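Local coordinates for protein disulfide isomerase (Pseudomonas aeruginosa, PDB 4N30) that probably acts as a DsbA-like thiol-disulfide oxidoreductase of the thioredoxin family, with a possible role as a disulfide isomerase, at residues F68-Y72 with E200-D204; R195-L199 with A211-L215. All coordinates share one frame; numbering follows the deposited sequence.

Interaction 1 (F68-Y72 with E200-D204); sequences FCKVY and EGMAD
The CA atoms of Y72 and M202 lie 6.2 Å apart, where the first turn of helix 67-81 meets the loop leaving strand 196-200. The setting is the thioredoxin fold: 68-72 holds C69, the second cysteine of what is probably the CxxC active-site motif (C66, C69), at the start of its helix. The loop is irregular, with an inverse gamma turn centred on M202 and a weak A203 N to G201 O bond across it. G201 is also tied by its backbone to P184, and D204 N-caps helix 205-216 through OD1 to T207 N.

M202 fits into the notch between F68 and Y72. Its CA sits over one face of the Y72 ring, 3.8 Å from the centroid, as a CH-pi contact, and its CB comes within 3.5 Å of Y72 CD1. The chain then runs back past the tyrosine, opposite in direction to it, and bends at chi3 (-57°), which brings CE to 3.8 Å from F68 CD1 at the ring edge. SD itself makes Met-aromatic contacts, at the edge of the F68 ring and obliquely to that of Y72, and it also lies 3.9 Å from V71 CG1.

With CG opposite its own backbone N (chi1 -173°), Y72 reaches out from the helix across the loop, its side chain also touching P184 and L186. The buried phenol ends in the one hydrogen bond between the segments: Y72 OH donates to A203 O over 2.6 Å, in the carbonyl plane on a lone pair, at a C=O...OH angle of 124°.

Interaction 2 (R195-L199 with A211-L215); sequences RSVKL and AIDWL
R195 lays its guanidinium over the W214 indole as a cation-pi contact, CZ lying 4.2 Å from the centroid of the six-membered ring. The two planes are tilted by 40°, so this is not a flat stack. NH1 also makes a weak bond to L215 O (2.9 Å, N-H...O angle 127°), while a water accepts from NH2 and donates to W214 O, linking the cation to the end of the helix. The arginine chain, extended from CG to NE, reaches these groups by sliding past L215, with its CG 3.7 Å from L215 CD2.

Two residues on, within the strand, V197 packs against three helix residues. Its CB meets W214 CZ3 at 3.7 Å, and CG1 faces L215 CG and A211 CB. L199 CD1 closes the row against A211 CB at 3.8 Å.

Further out, backbone bonds of V197 to I188 and of L199 to L186 hold the strand in the sheet, and I212 and L215 reach W56 on strand 56-62. The axes of 196-199 and 211-215 run roughly antiparallel (153°), 8.6 Å apart at closest approach, within the C-terminal beta-beta-alpha unit of the thioredoxin fold, its helix packed against the sheet at the edge strand.

In the fold
Interactions 1 and 2 have centres about 17 Å apart and share one continuous piece of chain: 195-199 runs directly into 200-204. Along the sequence the order is 68-72, 195-199, 200-204, 211-215, so the two contacts cross. Strand 196-200, at one edge of the mixed five-stranded sheet, packs on helix 205-216 through its helix-facing residues, and the loop beyond its end meets helix 67-81. That loop then leads into helix 205-216. The centre of interaction 2 lies about 18 Å from that of the chain, against about 12 Å for interaction 1, which joins this C-terminal strand-loop-helix unit to the helix bearing the probable CxxC motif.

Interaction 1 (F68-Y72 with E200-D204)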
# COMPACT_ATOMS: atom_id res chain seq x y z
N PHE A 68 -3.96 -12.34 -2.27
CA PHE A 68 -4.68 -11.43 -3.19
C PHE A 68 -3.88 -10.17 -3.48
O PHE A 68 -3.74 -9.73 -4.62
CB PHE A 68 -6.08 -11.12 -2.60
CG PHE A 68 -6.96 -12.31 -2.38
CD1 PHE A 68 -7.57 -12.98 -3.48
CD2 PHE A 68 -7.26 -12.71 -1.06
CE1 PHE A 68 -8.43 -14.09 -3.21
CE2 PHE A 68 -8.15 -13.76 -0.81
CZ PHE A 68 -8.73 -14.44 -1.86
N CYS A 69 -3.36 -9.62 -2.40
CA CYS A 69 -2.52 -8.43 -2.58
C CYS A 69 -1.28 -8.74 -3.41
O CYS A 69 -0.86 -7.86 -4.19
CB CYS A 69 -2.13 -7.89 -1.22
SG CYS A 69 -3.49 -7.20 -0.27
N LYS A 70 -0.70 -9.94 -3.23
CA LYS A 70 0.43 -10.25 -4.02
C LYS A 70 0.17 -10.26 -5.55
O LYS A 70 0.93 -9.71 -6.32
CB LYS A 70 1.01 -11.63 -3.55
CG LYS A 70 2.19 -12.10 -4.42
CD LYS A 70 2.84 -13.36 -3.88
CE LYS A 70 3.99 -13.72 -4.74
NZ LYS A 70 4.91 -14.81 -4.26
N VAL A 71 -0.94 -10.84 -5.97
CA VAL A 71 -1.17 -10.83 -7.43
C VAL A 71 -1.76 -9.49 -7.89
O VAL A 71 -1.60 -9.07 -9.01
CB VAL A 71 -2.02 -12.04 -7.86
CG1 VAL A 71 -3.37 -12.00 -7.15
CG2 VAL A 71 -2.23 -12.10 -9.37
N TYR A 72 -2.49 -8.81 -7.02
CA TYR A 72 -3.20 -7.61 -7.48
C TYR A 72 -2.32 -6.41 -7.51
O TYR A 72 -2.49 -5.55 -8.44
CB TYR A 72 -4.38 -7.32 -6.47
CG TYR A 72 -5.27 -6.23 -6.91
CD1 TYR A 72 -6.03 -6.36 -8.13
CD2 TYR A 72 -5.43 -5.11 -6.16
CE1 TYR A 72 -6.87 -5.33 -8.54
CE2 TYR A 72 -6.33 -4.10 -6.55
CZ TYR A 72 -7.04 -4.25 -7.75
OH TYR A 72 -7.87 -3.17 -8.09
N GLU A 200 -14.31 -3.32 -2.10
CA GLU A 200 -13.64 -4.48 -1.48
C GLU A 200 -13.24 -5.42 -2.53
O GLU A 200 -14.17 -5.85 -3.23
CB GLU A 200 -14.53 -5.13 -0.40
CG GLU A 200 -13.77 -6.40 0.21
CD GLU A 200 -14.30 -6.83 1.58
OE1 GLU A 200 -14.79 -5.96 2.36
OE2 GLU A 200 -14.32 -8.10 1.70
N GLY A 201 -11.97 -5.87 -2.55
CA GLY A 201 -11.52 -6.92 -3.51
C GLY A 201 -10.62 -6.39 -4.58
O GLY A 201 -10.14 -5.23 -4.59
N MET A 202 -10.23 -7.36 -5.41
CA MET A 202 -9.36 -7.16 -6.57
C MET A 202 -10.08 -6.49 -7.71
O MET A 202 -10.33 -7.12 -8.78
CB MET A 202 -8.63 -8.44 -7.01
CG MET A 202 -7.78 -9.02 -5.87
SD MET A 202 -6.90 -10.53 -6.41
CE MET A 202 -8.24 -11.54 -6.92
N ALA A 203 -10.35 -5.20 -7.60
CA ALA A 203 -11.17 -4.49 -8.59
C ALA A 203 -10.49 -4.51 -9.96
O ALA A 203 -9.36 -4.02 -10.10
CB ALA A 203 -11.35 -3.05 -8.12
N ASP A 204 -11.26 -4.94 -10.99
CA ASP A 204 -10.83 -4.99 -12.36
C ASP A 204 -11.03 -3.65 -13.04
O ASP A 204 -11.42 -2.65 -12.41
CB ASP A 204 -11.52 -6.11 -13.18
CG ASP A 204 -12.96 -5.96 -13.29
OD1 ASP A 204 -13.53 -4.88 -13.23
OD2 ASP A 204 -13.69 -6.99 -13.38

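Interaction 2 (R195-L199 with A211-L215)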
# COMPACT_ATOMS: atom_id res chain seq x y z
N ARG A 195 -14.56 13.70 -2.44
CA ARG A 195 -15.44 12.57 -2.33
C ARG A 195 -14.58 11.28 -2.48
O ARG A 195 -13.57 11.24 -3.22
CB ARG A 195 -16.41 12.70 -3.52
CG ARG A 195 -17.60 11.77 -3.50
CD ARG A 195 -18.50 12.00 -4.67
NE ARG A 195 -19.72 11.26 -4.53
CZ ARG A 195 -20.58 11.23 -5.52
NH1 ARG A 195 -20.40 11.93 -6.66
NH2 ARG A 195 -21.75 10.59 -5.27
N SER A 196 -15.07 10.22 -1.84
CA SER A 196 -14.38 8.91 -1.97
C SER A 196 -15.37 7.78 -2.03
O SER A 196 -16.54 7.95 -1.75
CB SER A 196 -13.44 8.68 -0.82
OG SER A 196 -14.13 8.53 0.41
N VAL A 197 -14.89 6.65 -2.52
CA VAL A 197 -15.71 5.46 -2.59
C VAL A 197 -14.84 4.25 -2.24
O VAL A 197 -13.68 4.14 -2.65
CB VAL A 197 -16.34 5.33 -3.98
CG1 VAL A 197 -15.34 5.17 -5.14
CG2 VAL A 197 -17.27 4.14 -4.08
N LYS A 198 -15.42 3.28 -1.55
CA LYS A 198 -14.70 2.08 -1.12
C LYS A 198 -15.10 0.92 -2.01
O LYS A 198 -16.32 0.69 -2.36
CB LYS A 198 -15.07 1.84 0.33
CG LYS A 198 -14.31 0.64 0.84
CD LYS A 198 -14.85 0.02 2.12
CE LYS A 198 -15.10 0.97 3.25
NZ LYS A 198 -16.18 0.48 4.23
N LEU A 199 -14.17 0.06 -2.36
CA LEU A 199 -14.42 -1.14 -3.15
C LEU A 199 -13.65 -2.23 -2.44
O LEU A 199 -12.45 -2.16 -2.25
CB LEU A 199 -13.87 -1.05 -4.56
CG LEU A 199 -14.19 0.21 -5.41
CD1 LEU A 199 -13.29 0.30 -6.63
CD2 LEU A 199 -15.63 0.03 -5.84
N ALA A 211 -16.23 3.11 -10.70
CA ALA A 211 -16.11 3.84 -9.39
C ALA A 211 -15.73 5.28 -9.65
O ALA A 211 -16.29 6.14 -8.95
CB ALA A 211 -15.00 3.12 -8.58
N ILE A 212 -14.78 5.51 -10.58
CA ILE A 212 -14.39 6.94 -10.80
C ILE A 212 -15.59 7.68 -11.44
O ILE A 212 -15.86 8.84 -11.13
CB ILE A 212 -13.09 6.99 -11.63
CG1 ILE A 212 -11.94 6.52 -10.71
CG2 ILE A 212 -12.83 8.44 -12.11
CD1 ILE A 212 -10.67 6.27 -11.51
N ASP A 213 -16.32 7.02 -12.35
CA ASP A 213 -17.52 7.58 -12.94
C ASP A 213 -18.54 7.89 -11.85
O ASP A 213 -19.20 8.93 -11.89
CB ASP A 213 -18.03 6.60 -13.98
CG ASP A 213 -19.28 7.03 -14.62
OD1 ASP A 213 -19.25 7.62 -15.69
OD2 ASP A 213 -20.38 6.65 -14.12
N TRP A 214 -18.68 6.98 -10.88
CA TRP A 214 -19.59 7.29 -9.77
C TRP A 214 -19.16 8.53 -8.96
O TRP A 214 -20.00 9.37 -8.59
CB TRP A 214 -19.67 6.04 -8.88
CG TRP A 214 -20.60 6.19 -7.70
CD1 TRP A 214 -21.93 5.73 -7.65
CD2 TRP A 214 -20.30 6.68 -6.38
NE1 TRP A 214 -22.47 5.97 -6.38
CE2 TRP A 214 -21.52 6.58 -5.60
CE3 TRP A 214 -19.16 7.25 -5.81
CZ2 TRP A 214 -21.59 6.92 -4.25
CZ3 TRP A 214 -19.24 7.64 -4.41
CH2 TRP A 214 -20.42 7.47 -3.68
N LEU A 215 -17.85 8.70 -8.79
CA LEU A 215 -17.35 9.88 -8.10
C LEU A 215 -17.62 11.17 -8.91
O LEU A 215 -17.96 12.21 -8.29
CB LEU A 215 -15.87 9.73 -7.84
CG LEU A 215 -15.43 8.71 -6.79
CD1 LEU A 215 -13.90 8.58 -6.87
CD2 LEU A 215 -15.85 9.15 -5.40
O HOH W 1 -22.70 9.18 -7.70